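Long-range contact in extracellular invertase (Aspergillus kawachii, PDB 5XH8), which probably splits the fructosyl bond of sucrose and readily passes the fructosyl unit to other sugars, building fructooligosaccharides such as 1-kestose: residues Val194-Gln206 against Arg242-Ser254. Sequence-based numbering, arbitrary orientation.
Sequences VISGGLHEKGPAQ and RWAFNFETGNVFS
P204 points CB at the middle of one face of the F247 ring: the atom stands 3.4 Å from the ring centroid, only 13° off the normal, a CH-pi contact. F247 gets there because its CG lies anti to the carbonyl carbon (chi1 -70°), which swings the ring back over the 203-206 strand, where the backbone N of Q206 meets its edge. The backbone of F247 is pinned as well. Its N donates to G197 O at 3.0 Å and nearly straight, 170° at the hydrogen, while A205 N reaches the same oxygen from the opposite face of the carbonyl plane, so one acceptor serves both the hairpin and its neighbour. Further along, S196 OG takes the N-H of G250 at 2.9 Å, a more bent bond, and G250 packs its CA 3.4 Å from S196 OG and 3.9 Å from Q206 NE2.

This is where two blades of the GH32 beta-propeller meet: the hairpin of strands 191-199 and 203-211 belongs to one four-stranded antiparallel sheet, and 247-255 opens the next, turning a corner at T249. E248, whose side chain starts away from the hairpin, comes within about 4 Å of a bound glycerol and is held by R170 in a salt bridge and by Y319 in a hydrogen bond.

Between these two segments the contact thins beyond G250, although the residues there stay buried against strands 166-176 and 219-227. V194 and V252 touch through their CG2 methyls at 3.8 Å, crossing at about a right angle, and the amide of Q206 spends its polar atoms on W225 and T268. Beside the G197-F247 pairing a water bridges the two chain segments: it donates to S196 O and to F247 O (2.7 Å) and accepts from N246 ND2, which also bonds E273, while N246 OD1 is hydrogen-bonded to T167. At the far end, the hairpin turn carrying E201 and K202 reaches into solvent.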
loop_
_atom_site.group_PDB
_atom_site.type_symbol
_atom_site.label_atom_id
_atom_site.label_comp_id
_atom_site.label_asym_id
_atom_site.label_seq_id
_atom_site.Cartn_x
_atom_site.Cartn_y
_atom_site.Cartn_z
ATOM N N VAL A 194 -0.375 6.806 -17.819
ATOM C CA VAL A 194 -1.313 7.776 -17.247
ATOM C C VAL A 194 -2.277 7.079 -16.301
ATOM O O VAL A 194 -2.720 5.953 -16.564
ATOM C CB VAL A 194 -2.102 8.656 -18.254
ATOM C CG1 VAL A 194 -1.168 9.694 -18.878
ATOM C CG2 VAL A 194 -2.824 7.837 -19.315
ATOM N N ILE A 195 -2.595 7.774 -15.205
ATOM C CA ILE A 195 -3.600 7.330 -14.254
ATOM C C ILE A 195 -4.652 8.421 -14.244
ATOM O O ILE A 195 -4.301 9.602 -14.254
ATOM C CB ILE A 195 -2.980 7.085 -12.856
ATOM C CG1 ILE A 195 -1.901 5.970 -12.946
ATOM C CG2 ILE A 195 -4.081 6.726 -11.860
ATOM C CD1 ILE A 195 -1.176 5.658 -11.639
ATOM N N SER A 196 -5.927 8.039 -14.254
ATOM C CA SER A 196 -7.019 9.010 -14.420
ATOM C C SER A 196 -7.725 9.305 -13.123
ATOM O O SER A 196 -7.990 8.404 -12.308
ATOM C CB SER A 196 -8.042 8.529 -15.457
ATOM O OG SER A 196 -7.426 8.325 -16.716
ATOM N N GLY A 197 -8.056 10.576 -12.919
ATOM C CA GLY A 197 -8.962 10.946 -11.828
ATOM C C GLY A 197 -9.088 12.451 -11.731
ATOM O O GLY A 197 -9.565 13.106 -12.667
ATOM N N GLY A 198 -8.640 12.985 -10.605
ATOM C CA GLY A 198 -8.678 14.419 -10.342
ATOM C C GLY A 198 -8.335 14.710 -8.902
ATOM O O GLY A 198 -7.948 13.803 -8.144
ATOM N N LEU A 199 -8.493 15.972 -8.522
ATOM C CA LEU A 199 -8.224 16.420 -7.167
ATOM C C LEU A 199 -9.440 17.167 -6.639
ATOM O O LEU A 199 -10.037 17.978 -7.347
ATOM C CB LEU A 199 -6.981 17.319 -7.134
ATOM C CG LEU A 199 -5.641 16.681 -7.442
ATOM C CD1 LEU A 199 -4.526 17.736 -7.536
ATOM C CD2 LEU A 199 -5.278 15.644 -6.385
ATOM N N HIS A 200 -9.812 16.869 -5.403
ATOM C CA HIS A 200 -10.932 17.529 -4.754
ATOM C C HIS A 200 -10.676 19.047 -4.716
ATOM O O HIS A 200 -9.549 19.480 -4.467
ATOM C CB HIS A 200 -11.128 16.996 -3.335
ATOM C CG HIS A 200 -11.778 15.650 -3.277
ATOM N ND1 HIS A 200 -13.143 15.486 -3.296
ATOM C CD2 HIS A 200 -11.253 14.402 -3.188
ATOM C CE1 HIS A 200 -13.434 14.199 -3.231
ATOM N NE2 HIS A 200 -12.306 13.519 -3.171
ATOM N N GLU A 201 -11.716 19.829 -5.008
ATOM C CA GLU A 201 -11.636 21.305 -5.060
ATOM C C GLU A 201 -10.668 21.866 -6.090
ATOM O O GLU A 201 -10.331 23.035 -6.004
ATOM C CB GLU A 201 -11.227 21.922 -3.699
ATOM C CG GLU A 201 -11.740 21.250 -2.456
ATOM C CD GLU A 201 -13.204 20.979 -2.516
ATOM O OE1 GLU A 201 -13.953 21.834 -3.041
ATOM O OE2 GLU A 201 -13.597 19.910 -2.048
ATOM N N LYS A 202 -10.182 21.062 -7.032
ATOM C CA LYS A 202 -9.330 21.582 -8.078
ATOM C C LYS A 202 -9.907 21.189 -9.425
ATOM O O LYS A 202 -10.239 22.073 -10.217
ATOM C CB LYS A 202 -7.899 21.105 -7.916
ATOM C CG LYS A 202 -7.252 21.551 -6.618
ATOM C CD LYS A 202 -5.777 21.168 -6.603
ATOM C CE LYS A 202 -5.163 21.141 -5.200
ATOM N NZ LYS A 202 -4.134 22.202 -4.998
ATOM N N GLY A 203 -10.014 19.875 -9.682
ATOM C CA GLY A 203 -10.698 19.358 -10.852
ATOM C C GLY A 203 -10.056 18.113 -11.432
ATOM O O GLY A 203 -9.051 17.601 -10.903
ATOM N N PRO A 204 -10.607 17.633 -12.552
ATOM C CA PRO A 204 -10.112 16.419 -13.198
ATOM C C PRO A 204 -8.676 16.508 -13.702
ATOM O O PRO A 204 -8.184 17.611 -14.011
ATOM C CB PRO A 204 -11.072 16.242 -14.384
ATOM C CG PRO A 204 -11.604 17.613 -14.652
ATOM C CD PRO A 204 -11.736 18.224 -13.294
ATOM N N ALA A 205 -8.021 15.351 -13.808
ATOM C CA ALA A 205 -6.641 15.284 -14.254
ATOM C C ALA A 205 -6.200 13.904 -14.703
ATOM O O ALA A 205 -6.776 12.888 -14.303
ATOM C CB ALA A 205 -5.714 15.753 -13.140
ATOM N N GLN A 206 -5.169 13.890 -15.540
ATOM C CA GLN A 206 -4.360 12.733 -15.782
ATOM C C GLN A 206 -3.025 12.935 -15.102
ATOM O O GLN A 206 -2.321 13.955 -15.333
ATOM C CB GLN A 206 -4.123 12.530 -17.272
ATOM C CG GLN A 206 -5.383 12.207 -18.055
ATOM C CD GLN A 206 -5.090 11.886 -19.510
ATOM O OE1 GLN A 206 -3.946 11.966 -19.973
ATOM N NE2 GLN A 206 -6.123 11.497 -20.233
ATOM N N ARG A 242 -18.498 18.294 -21.084
ATOM C CA ARG A 242 -17.749 19.002 -20.058
ATOM C C ARG A 242 -16.581 18.150 -19.553
ATOM O O ARG A 242 -16.601 16.912 -19.611
ATOM C CB ARG A 242 -18.645 19.402 -18.889
ATOM C CG ARG A 242 -19.975 20.063 -19.260
ATOM C CD ARG A 242 -20.611 20.728 -18.043
ATOM N NE ARG A 242 -19.829 21.900 -17.625
ATOM C CZ ARG A 242 -19.953 23.148 -18.114
ATOM N NH1 ARG A 242 -20.841 23.449 -19.048
ATOM N NH2 ARG A 242 -19.157 24.114 -17.667
ATOM N N TRP A 243 -15.542 18.838 -19.095
ATOM C CA TRP A 243 -14.443 18.207 -18.390
ATOM C C TRP A 243 -14.946 17.632 -17.058
ATOM O O TRP A 243 -14.416 16.644 -16.573
ATOM C CB TRP A 243 -13.295 19.190 -18.153
ATOM C CG TRP A 243 -12.710 19.835 -19.403
ATOM C CD1 TRP A 243 -12.412 21.169 -19.571
ATOM C CD2 TRP A 243 -12.342 19.192 -20.638
ATOM N NE1 TRP A 243 -11.874 21.393 -20.821
ATOM C CE2 TRP A 243 -11.822 20.203 -21.500
ATOM C CE3 TRP A 243 -12.401 17.868 -21.112
ATOM C CZ2 TRP A 243 -11.359 19.921 -22.789
ATOM C CZ3 TRP A 243 -11.949 17.587 -22.397
ATOM C CH2 TRP A 243 -11.429 18.606 -23.223
ATOM N N ALA A 244 -15.956 18.280 -16.478
ATOM C CA ALA A 244 -16.784 17.703 -15.442
ATOM C C ALA A 244 -15.986 17.449 -14.151
ATOM O O ALA A 244 -15.002 18.176 -13.878
ATOM C CB ALA A 244 -17.506 16.464 -15.975
ATOM N N PHE A 245 -16.376 16.458 -13.350
ATOM C CA PHE A 245 -15.819 16.345 -11.988
ATOM C C PHE A 245 -14.694 15.352 -11.789
ATOM O O PHE A 245 -14.052 15.354 -10.740
ATOM C CB PHE A 245 -16.937 16.066 -11.023
ATOM C CG PHE A 245 -17.931 17.198 -10.910
ATOM C CD1 PHE A 245 -19.001 17.295 -11.788
ATOM C CD2 PHE A 245 -17.798 18.161 -9.911
ATOM C CE1 PHE A 245 -19.928 18.324 -11.677
ATOM C CE2 PHE A 245 -18.720 19.205 -9.793
ATOM C CZ PHE A 245 -19.788 19.282 -10.675
ATOM N N ASN A 246 -14.447 14.502 -12.781
ATOM C CA ASN A 246 -13.434 13.447 -12.663
ATOM C C ASN A 246 -13.194 12.849 -14.042
ATOM O O ASN A 246 -14.133 12.703 -14.798
ATOM C CB ASN A 246 -13.930 12.363 -11.690
ATOM C CG ASN A 246 -12.866 11.344 -11.370
ATOM O OD1 ASN A 246 -11.830 11.670 -10.787
ATOM N ND2 ASN A 246 -13.118 10.100 -11.742
ATOM N N PHE A 247 -11.940 12.549 -14.376
ATOM C CA PHE A 247 -11.606 11.819 -15.593
ATOM C C PHE A 247 -11.447 10.310 -15.295
ATOM O O PHE A 247 -10.911 9.937 -14.252
ATOM C CB PHE A 247 -10.280 12.284 -16.213
ATOM C CG PHE A 247 -10.294 13.669 -16.834
ATOM C CD1 PHE A 247 -11.471 14.338 -17.186
ATOM C CD2 PHE A 247 -9.077 14.288 -17.100
ATOM C CE1 PHE A 247 -11.422 15.608 -17.752
ATOM C CE2 PHE A 247 -9.030 15.560 -17.679
ATOM C CZ PHE A 247 -10.206 16.207 -18.011
ATOM N N GLU A 248 -11.889 9.487 -16.253
ATOM C CA GLU A 248 -11.816 8.020 -16.195
ATOM C C GLU A 248 -11.243 7.497 -17.519
ATOM O O GLU A 248 -11.312 8.180 -18.555
ATOM C CB GLU A 248 -13.212 7.441 -15.966
ATOM C CG GLU A 248 -13.871 7.894 -14.649
ATOM C CD GLU A 248 -14.994 6.981 -14.228
ATOM O OE1 GLU A 248 -16.119 7.146 -14.767
ATOM O OE2 GLU A 248 -14.726 6.055 -13.401
ATOM N N THR A 249 -10.659 6.304 -17.460
ATOM C CA THR A 249 -10.200 5.528 -18.631
ATOM C C THR A 249 -9.422 6.328 -19.685
ATOM O O THR A 249 -9.626 6.162 -20.904
ATOM C CB THR A 249 -11.370 4.762 -19.296
ATOM O OG1 THR A 249 -12.289 5.682 -19.893
ATOM C CG2 THR A 249 -12.092 3.920 -18.259
ATOM N N GLY A 250 -8.530 7.187 -19.194
ATOM C CA GLY A 250 -7.637 7.959 -20.046
ATOM C C GLY A 250 -6.781 7.037 -20.891
ATOM O O GLY A 250 -6.080 6.211 -20.343
ATOM N N ASN A 251 -6.916 7.127 -22.219
ATOM C CA ASN A 251 -5.985 6.504 -23.159
ATOM C C ASN A 251 -5.145 7.627 -23.788
ATOM O O ASN A 251 -5.672 8.695 -24.045
ATOM C CB ASN A 251 -6.719 5.858 -24.320
ATOM C CG ASN A 251 -7.622 4.707 -23.919
ATOM O OD1 ASN A 251 -8.159 4.608 -22.810
ATOM N ND2 ASN A 251 -7.824 3.872 -24.854
ATOM N N VAL A 252 -3.893 7.334 -24.136
ATOM C CA VAL A 252 -3.000 8.276 -24.826
ATOM C C VAL A 252 -2.349 7.540 -25.999
ATOM O O VAL A 252 -1.897 6.386 -25.877
ATOM C CB VAL A 252 -1.907 8.829 -23.882
ATOM C CG1 VAL A 252 -1.009 9.827 -24.606
ATOM C CG2 VAL A 252 -2.545 9.512 -22.691
ATOM N N PHE A 253 -2.345 8.206 -27.151
ATOM C CA PHE A 253 -1.857 7.616 -28.404
ATOM C C PHE A 253 -1.583 8.739 -29.397
ATOM O O PHE A 253 -1.843 9.920 -29.126
ATOM C CB PHE A 253 -2.887 6.618 -28.975
ATOM C CG PHE A 253 -4.273 7.183 -29.076
ATOM C CD1 PHE A 253 -5.109 7.233 -27.958
ATOM C CD2 PHE A 253 -4.739 7.708 -30.285
ATOM C CE1 PHE A 253 -6.378 7.785 -28.044
ATOM C CE2 PHE A 253 -6.010 8.244 -30.375
ATOM C CZ PHE A 253 -6.833 8.286 -29.262
ATOM N N SER A 254 -1.012 8.373 -30.529
ATOM C CA SER A 254 -0.591 9.351 -31.495
ATOM C C SER A 254 -0.875 8.824 -32.900
ATOM O O SER A 254 -0.655 7.644 -33.201
ATOM C CB SER A 254 0.904 9.723 -31.278
ATOM O OG SER A 254 1.752 8.584 -31.369
HETATM O O HOH W 1 -10.895 7.876 -12.550
HETATM O O HOH W 2 -5.660 6.713 -17.465
#